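PDB 5O3M: protocatechuate decarboxylase from Klebsiella pneumoniae, which catalyses the decarboxylation of protocatechuate (3,4-dihydroxybenzoate) to catechol, probably with prenylated flavin as cofactor, as in other UbiD-family enzymes. Local coordinates for residues I418-E423 against I480-V485. Sequence-based numbering, arbitrary orientation.
With 9JE (pentane-1,5-diol), chain H.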
loop_
_atom_site.group_PDB
_atom_site.type_symbol
_atom_site.label_atom_id
_atom_site.label_comp_id
_atom_site.label_asym_id
_atom_site.label_seq_id
_atom_site.Cartn_x
_atom_site.Cartn_y
_atom_site.Cartn_z
ATOM N N ILE A 418 12.946 -1.574 14.309
ATOM C CA ILE A 418 14.111 -2.444 14.202
ATOM C C ILE A 418 14.889 -2.046 12.958
ATOM O O ILE A 418 14.298 -1.794 11.903
ATOM C CB ILE A 418 13.687 -3.922 14.102
ATOM C CG1 ILE A 418 12.843 -4.328 15.307
ATOM C CG2 ILE A 418 14.906 -4.807 13.878
ATOM C CD1 ILE A 418 13.626 -4.396 16.619
ATOM N N ILE A 419 16.211 -1.992 13.069
ATOM C CA ILE A 419 17.078 -1.784 11.916
ATOM C C ILE A 419 18.005 -2.982 11.814
ATOM O O ILE A 419 18.680 -3.343 12.790
ATOM C CB ILE A 419 17.870 -0.472 12.003
ATOM C CG1 ILE A 419 16.902 0.711 12.164
ATOM C CG2 ILE A 419 18.722 -0.314 10.776
ATOM C CD1 ILE A 419 17.624 2.050 12.388
ATOM N N LEU A 420 18.002 -3.620 10.652
ATOM C CA LEU A 420 18.770 -4.828 10.401
ATOM C C LEU A 420 19.967 -4.475 9.538
ATOM O O LEU A 420 19.801 -3.835 8.493
ATOM C CB LEU A 420 17.915 -5.884 9.695
ATOM C CG LEU A 420 16.635 -6.249 10.418
ATOM C CD1 LEU A 420 15.732 -7.019 9.475
ATOM C CD2 LEU A 420 16.971 -7.092 11.630
ATOM N N VAL A 421 21.167 -4.890 9.972
ATOM C CA VAL A 421 22.388 -4.634 9.218
ATOM C C VAL A 421 23.286 -5.866 9.240
ATOM O O VAL A 421 23.156 -6.751 10.089
ATOM C CB VAL A 421 23.159 -3.401 9.745
ATOM C CG1 VAL A 421 22.285 -2.151 9.687
ATOM C CG2 VAL A 421 23.705 -3.656 11.172
ATOM N N ASP A 422 24.231 -5.889 8.302
ATOM C CA ASP A 422 25.180 -6.985 8.163
ATOM C C ASP A 422 26.393 -6.786 9.069
ATOM O O ASP A 422 26.544 -5.753 9.718
ATOM C CB ASP A 422 25.603 -7.115 6.701
ATOM C CG ASP A 422 24.463 -7.543 5.828
ATOM O OD1 ASP A 422 24.002 -8.675 6.047
ATOM O OD2 ASP A 422 24.014 -6.741 4.981
ATOM N N GLU A 423 27.288 -7.781 9.079
ATOM C CA GLU A 423 28.389 -7.790 10.030
ATOM C C GLU A 423 29.476 -6.778 9.702
ATOM O O GLU A 423 30.380 -6.612 10.517
ATOM C CB GLU A 423 29.014 -9.185 10.129
ATOM C CG GLU A 423 29.820 -9.605 8.908
ATOM C CD GLU A 423 28.986 -10.334 7.852
ATOM O OE1 GLU A 423 27.741 -10.202 7.834
ATOM O OE2 GLU A 423 29.596 -11.044 7.027
ATOM N N ILE A 480 10.111 -2.312 10.517
ATOM C CA ILE A 480 11.357 -3.049 10.339
ATOM C C ILE A 480 12.047 -2.482 9.103
ATOM O O ILE A 480 11.494 -2.540 8.000
ATOM C CB ILE A 480 11.111 -4.563 10.190
ATOM C CG1 ILE A 480 10.351 -5.123 11.391
ATOM C CG2 ILE A 480 12.438 -5.332 9.983
ATOM C CD1 ILE A 480 9.701 -6.493 11.124
ATOM N N PHE A 481 13.245 -1.912 9.281
ATOM C CA PHE A 481 14.046 -1.389 8.175
ATOM C C PHE A 481 15.118 -2.433 7.889
ATOM O O PHE A 481 16.100 -2.553 8.634
ATOM C CB PHE A 481 14.698 -0.047 8.499
ATOM C CG PHE A 481 13.743 1.065 8.822
ATOM C CD1 PHE A 481 13.327 1.273 10.120
ATOM C CD2 PHE A 481 13.318 1.941 7.841
ATOM C CE1 PHE A 481 12.462 2.332 10.444
ATOM C CE2 PHE A 481 12.451 2.964 8.142
ATOM C CZ PHE A 481 12.038 3.178 9.464
ATOM N N ASP A 482 14.934 -3.190 6.813
ATOM C CA ASP A 482 15.893 -4.222 6.440
ATOM C C ASP A 482 16.982 -3.590 5.578
ATOM O O ASP A 482 16.776 -3.333 4.387
ATOM C CB ASP A 482 15.227 -5.370 5.697
ATOM C CG ASP A 482 16.230 -6.460 5.305
ATOM O OD1 ASP A 482 17.425 -6.363 5.714
ATOM O OD2 ASP A 482 15.824 -7.405 4.594
ATOM N N CYS A 483 18.162 -3.385 6.173
ATOM C CA CYS A 483 19.330 -2.869 5.473
ATOM C C CYS A 483 20.429 -3.928 5.342
ATOM O O CYS A 483 21.614 -3.602 5.243
ATOM C CB CYS A 483 19.840 -1.610 6.182
ATOM S SG CYS A 483 18.475 -0.372 6.526
ATOM N N THR A 484 20.051 -5.209 5.350
ATOM C CA THR A 484 20.973 -6.280 4.988
ATOM C C THR A 484 20.986 -6.443 3.467
ATOM O O THR A 484 19.963 -6.267 2.797
ATOM C CB THR A 484 20.585 -7.596 5.679
ATOM O OG1 THR A 484 19.346 -8.095 5.147
ATOM C CG2 THR A 484 20.412 -7.359 7.196
ATOM N N VAL A 485 22.162 -6.730 2.926
ATOM C CA VAL A 485 22.280 -6.992 1.490
ATOM C C VAL A 485 21.536 -8.286 1.162
ATOM O O VAL A 485 21.706 -9.294 1.877
ATOM C CB VAL A 485 23.762 -7.092 1.086
ATOM C CG1 VAL A 485 23.895 -7.432 -0.390
ATOM C CG2 VAL A 485 24.530 -5.803 1.444
HETATM C C02 9JE H . 27.552 -7.454 3.480
HETATM C C03 9JE H . 28.516 -8.251 4.341
HETATM C C04 9JE H . 29.912 -8.435 3.758
HETATM C C05 9JE H . 30.798 -8.887 4.945
HETATM C C06 9JE H . 32.202 -9.214 4.453
HETATM O O01 9JE H . 27.069 -8.387 2.540
HETATM O O07 9JE H . 32.338 -8.424 3.251
HETATM O O HOH W 1 24.064 -4.226 5.901
HETATM O O HOH W 2 23.708 -10.032 3.735
#
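Ile418, Ile419 and Leu420 pair in parallel register with Ile480, Phe481 and Asp482. The backbone ladder runs from Phe481 N to Ile418 O (2.8 Å), then from Leu420 N to Phe481 O (3.0 Å), both nearly straight. A third bond, Cys483 N to Leu420 O, is bent to 136° at the hydrogen.

Next to it Asp482 forms an Asx turn: its OD1 takes the backbone N of Thr484 (2.9 Å) and, on its syn lone pair, OG1 of the same threonine (2.6 Å). Gln401 holds the other carboxylate oxygen. The turn brings Thr484 level with Val421 and lays its CG2 against Leu420 CB (3.8 Å).

Beyond it a carboxylate replaces the ladder. With CG beside its own backbone N (chi1 -66°), Asp422 reaches OD2 over to segment 480-485 to accept Val485 N through the syn lone pair (2.8 Å). A water accepts from Asp422 N and donates to OD2 and to Cys483 O, bridging the two segments.

On one face Leu420 CD1 meets Ile480 CG2 (3.7 Å); Ile418 and Ile480 pack on Ala405 of helix 400-411, and Leu420 also touches Leu388 of strand 385-390. On the other, Ile419 CG1 approaches the Phe481 ring obliquely beside helix 430-439.

Asp422, Glu423 and Val485 line the pentane-1,5-diol site, completed by Asp424, Arg440 and Lys490. Strands 417-422 and 475-482 are parallel neighbours inside the five-stranded mixed sheet of the UbiD C-terminal domain.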